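Local coordinates for protein-S-isoprenylcysteine O-methyltransferase (Tribolium castaneum, PDB 5V7P) that methylates the C-terminal carboxylate of isoprenylated cysteine residues in proteins, using S-adenosyl-L-methionine as the methyl donor, at residues S3-I8 / N58-A63. Sequence-based numbering, arbitrary orientation.
Sequences SPAGKI and NEFAFA. With MPG ([(Z)-octadec-9-enyl] (2R)-2,3-bis(oxidanyl)propanoate), chain T.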
ATOM      1  N   SER A   3      16.104 -14.263  -3.858  1.00 39.79           N
ATOM      2  CA  SER A   3      15.166 -15.289  -3.434  1.00 42.83           C
ATOM      3  C   SER A   3      14.472 -15.922  -4.639  1.00 46.18           C
ATOM      4  O   SER A   3      14.397 -15.320  -5.713  1.00 32.92           O
ATOM      5  CB  SER A   3      14.127 -14.690  -2.490  1.00 45.08           C
ATOM      6  OG  SER A   3      13.300 -13.761  -3.168  1.00 43.02           O
ATOM      7  N   PRO A   4      13.952 -17.143  -4.480  1.00 47.32           N
ATOM      8  CA  PRO A   4      13.230 -17.767  -5.606  1.00 41.47           C
ATOM      9  C   PRO A   4      12.057 -16.935  -6.093  1.00 33.48           C
ATOM     10  O   PRO A   4      11.959 -16.649  -7.293  1.00 33.25           O
ATOM     11  CB  PRO A   4      12.788 -19.123  -5.028  1.00 50.33           C
ATOM     12  CG  PRO A   4      12.880 -18.971  -3.543  1.00 50.31           C
ATOM     13  CD  PRO A   4      14.006 -18.024  -3.304  1.00 34.99           C
ATOM     14  N   ALA A   5      11.163 -16.525  -5.192  1.00 34.73           N
ATOM     15  CA  ALA A   5      10.046 -15.681  -5.598  1.00 29.04           C
ATOM     16  C   ALA A   5      10.533 -14.380  -6.220  1.00 37.44           C
ATOM     17  O   ALA A   5       9.878 -13.836  -7.118  1.00 26.15           O
ATOM     18  CB  ALA A   5       9.149 -15.391  -4.398  1.00 26.88           C
ATOM     19  N   GLY A   6      11.675 -13.864  -5.759  1.00 31.96           N
ATOM     20  CA  GLY A   6      12.224 -12.658  -6.352  1.00 30.00           C
ATOM     21  C   GLY A   6      12.707 -12.878  -7.773  1.00 36.28           C
ATOM     22  O   GLY A   6      12.528 -12.017  -8.639  1.00 31.10           O
ATOM     23  N   LYS A   7      13.324 -14.034  -8.036  1.00 35.26           N
ATOM     24  CA  LYS A   7      13.784 -14.328  -9.388  1.00 35.42           C
ATOM     25  C   LYS A   7      12.616 -14.569 -10.335  1.00 33.20           C
ATOM     26  O   LYS A   7      12.695 -14.215 -11.517  1.00 27.26           O
ATOM     27  CB  LYS A   7      14.720 -15.536  -9.379  1.00 44.60           C
ATOM     28  CG  LYS A   7      16.032 -15.302  -8.645  1.00 61.17           C
ATOM     29  CD  LYS A   7      17.074 -16.340  -9.033  1.00 71.50           C
ATOM     30  CE  LYS A   7      18.348 -16.192  -8.211  1.00 78.55           C
ATOM     31  NZ  LYS A   7      19.402 -17.165  -8.613  1.00 77.94           N
ATOM     32  N   ILE A   8      11.530 -15.167  -9.842  1.00 35.74           N
ATOM     33  CA  ILE A   8      10.347 -15.371 -10.675  1.00 31.32           C
ATOM     34  C   ILE A   8       9.814 -14.032 -11.165  1.00 34.31           C
ATOM     35  O   ILE A   8       9.521 -13.855 -12.353  1.00 34.06           O
ATOM     36  CB  ILE A   8       9.273 -16.156  -9.898  1.00 39.18           C
ATOM     37  CG1 ILE A   8       9.801 -17.532  -9.464  1.00 43.54           C
ATOM     38  CG2 ILE A   8       7.995 -16.305 -10.724  1.00 32.22           C
ATOM     39  CD1 ILE A   8      10.446 -18.338 -10.567  1.00 51.69           C
ATOM     40  N   ASN A  58       3.557 -23.210 -11.073  1.00 29.63           N
ATOM     41  CA  ASN A  58       2.474 -23.693 -10.236  1.00 25.59           C
ATOM     42  C   ASN A  58       1.647 -22.503  -9.750  1.00 31.39           C
ATOM     43  O   ASN A  58       1.891 -21.350 -10.119  1.00 31.83           O
ATOM     44  CB  ASN A  58       3.025 -24.525  -9.078  1.00 27.86           C
ATOM     45  CG  ASN A  58       3.845 -23.708  -8.099  1.00 30.82           C
ATOM     46  OD1 ASN A  58       4.270 -22.594  -8.399  1.00 37.77           O
ATOM     47  ND2 ASN A  58       4.083 -24.270  -6.919  1.00 31.13           N
ATOM     48  N   GLU A  59       0.649 -22.784  -8.912  1.00 31.16           N
ATOM     49  CA  GLU A  59      -0.278 -21.740  -8.488  1.00 40.48           C
ATOM     50  C   GLU A  59       0.453 -20.596  -7.794  1.00 38.84           C
ATOM     51  O   GLU A  59       0.258 -19.422  -8.133  1.00 35.40           O
ATOM     52  CB  GLU A  59      -1.348 -22.334  -7.571  1.00 36.82           C
ATOM     53  CG  GLU A  59      -2.335 -23.245  -8.287  1.00 51.63           C
ATOM     54  CD  GLU A  59      -3.234 -22.492  -9.250  1.00 64.75           C
ATOM     55  OE1 GLU A  59      -3.457 -21.281  -9.036  1.00 75.40           O
ATOM     56  OE2 GLU A  59      -3.716 -23.110 -10.223  1.00 67.01           O
ATOM     57  N   PHE A  60       1.308 -20.918  -6.822  1.00 32.44           N
ATOM     58  CA  PHE A  60       1.993 -19.875  -6.063  1.00 31.38           C
ATOM     59  C   PHE A  60       2.867 -19.016  -6.968  1.00 31.46           C
ATOM     60  O   PHE A  60       2.795 -17.782  -6.932  1.00 27.55           O
ATOM     61  CB  PHE A  60       2.832 -20.500  -4.947  1.00 28.84           C
ATOM     62  CG  PHE A  60       3.824 -19.552  -4.334  1.00 43.40           C
ATOM     63  CD1 PHE A  60       3.429 -18.642  -3.367  1.00 47.68           C
ATOM     64  CD2 PHE A  60       5.153 -19.569  -4.727  1.00 36.84           C
ATOM     65  CE1 PHE A  60       4.340 -17.767  -2.803  1.00 50.71           C
ATOM     66  CE2 PHE A  60       6.069 -18.696  -4.168  1.00 46.56           C
ATOM     67  CZ  PHE A  60       5.661 -17.794  -3.203  1.00 38.65           C
ATOM     68  N   ALA A  61       3.706 -19.653  -7.790  1.00 27.24           N
ATOM     69  CA  ALA A  61       4.643 -18.905  -8.621  1.00 27.93           C
ATOM     70  C   ALA A  61       3.922 -18.139  -9.724  1.00 32.60           C
ATOM     71  O   ALA A  61       4.318 -17.019 -10.069  1.00 25.28           O
ATOM     72  CB  ALA A  61       5.684 -19.849  -9.221  1.00 22.59           C
ATOM     73  N   PHE A  62       2.865 -18.725 -10.293  1.00 29.71           N
ATOM     74  CA  PHE A  62       2.147 -18.054 -11.371  1.00 29.53           C
ATOM     75  C   PHE A  62       1.504 -16.764 -10.880  1.00 26.99           C
ATOM     76  O   PHE A  62       1.553 -15.736 -11.566  1.00 26.49           O
ATOM     77  CB  PHE A  62       1.087 -18.982 -11.964  1.00 25.75           C
ATOM     78  CG  PHE A  62       0.191 -18.310 -12.963  1.00 28.83           C
ATOM     79  CD1 PHE A  62       0.597 -18.147 -14.277  1.00 25.98           C
ATOM     80  CD2 PHE A  62      -1.052 -17.833 -12.587  1.00 30.11           C
ATOM     81  CE1 PHE A  62      -0.222 -17.528 -15.197  1.00 30.73           C
ATOM     82  CE2 PHE A  62      -1.875 -17.211 -13.504  1.00 26.16           C
ATOM     83  CZ  PHE A  62      -1.459 -17.059 -14.810  1.00 28.44           C
ATOM     84  N   ALA A  63       0.898 -16.799  -9.692  1.00 27.39           N
ATOM     85  CA  ALA A  63       0.302 -15.593  -9.130  1.00 34.10           C
ATOM     86  C   ALA A  63       1.315 -14.456  -9.079  1.00 27.11           C
ATOM     87  O   ALA A  63       0.974 -13.294  -9.326  1.00 36.50           O
ATOM     88  CB  ALA A  63      -0.251 -15.889  -7.735  1.00 25.68           C
TER
HETATM   89  C2  MPG T 318      13.819 -20.199 -12.518  1.00 67.00           C
HETATM   90  C3  MPG T 318      12.845 -21.355 -12.752  1.00 50.94           C
HETATM   91  C4  MPG T 318      12.727 -21.700 -14.235  1.00 48.44           C
HETATM   92  C5  MPG T 318      12.142 -20.515 -15.001  1.00 54.72           C
HETATM   93  C6  MPG T 318      11.013 -20.964 -15.927  1.00 55.24           C
HETATM   94  C7  MPG T 318      11.019 -20.096 -17.185  1.00 65.03           C
HETATM   95  C8  MPG T 318       9.594 -19.813 -17.671  1.00 63.31           C
HETATM   96  C9  MPG T 318       9.433 -18.351 -18.084  1.00 60.03           C
HETATM   97  C10 MPG T 318       9.707 -17.384 -17.233  1.00 65.67           C
HETATM   98  C11 MPG T 318       9.545 -15.921 -17.633  1.00 51.97           C
HETATM   99  C12 MPG T 318      10.483 -15.574 -18.788  1.00 58.25           C
HETATM  100  C13 MPG T 318       9.681 -14.902 -19.901  1.00 50.83           C
HETATM  101  O1  MPG T 318      14.910 -19.427 -10.533  1.00 82.12           O
HETATM  102  C1  MPG T 318      13.655 -19.705 -11.084  1.00 56.64           C
HETATM  103  CXD MPG T 318      16.167 -20.754  -8.786  1.00 76.15           C
HETATM  104  O2  MPG T 318      15.807 -21.429  -7.614  1.00 75.74           O
HETATM  105  C21 MPG T 318      17.440 -19.951  -8.536  1.00 86.38           C
HETATM  106  O3  MPG T 318      17.951 -19.488  -9.756  1.00 82.37           O
HETATM  107  O4  MPG T 318      14.274 -19.409  -8.383  1.00 76.92           O
HETATM  108  CX3 MPG T 318      15.040 -19.810  -9.194  1.00 78.95           C
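Ile8 and Ala5 meet Ala61 and Phe60 through van der Waals contacts; no hydrogen bond joins the two segments. The CG2 methyl of Ile8 lies 3.8 Å from the backbone O of Ala61 and also approaches that residue's methyl group. With CG2 anti to the backbone N, the β-carbon's two branches part company: CG2 serves the neighbouring helix while CG1 carries CD1 to the lipid. One turn earlier, the methyl of Ala5 sits obliquely to the Phe60 ring, with CB 4.4 Å from CZ. The backbones come as near as 7.0 Å between the CA atoms of Ala5 and Ala61, yet the contact is small, burying 119 Å² in all, and Ile64 and Ala65 of helix 59-84 extend it along the same face.

These are the first turns of helices 4-29 and 59-84, both probably membrane-spanning, and both are N-capped. Ser3 OG accepts from Gly6 N (3.1 Å), whereas Asn58 OD1 accepts a straighter bond from Ala61 N (158°), which arrives from above the carbonyl plane.

The bound lipid MPG lies against helix 4-29. Its chain begins beside Ile8, whose CD1 is 3.5 Å from C1, and its ester carbonyl oxygen O4 approaches Pro4, 3.4 Å from its CA. Lys7, extended beyond CG, runs alongside the head group and donates from NZ to the glycerate hydroxyl O3 at 3.0 Å. A leucine in its place would probably leave O3 without this donor and the end of the head group freer to turn. Gln11, Gly15, Phe56 and Tyr57 complete the lipid pocket.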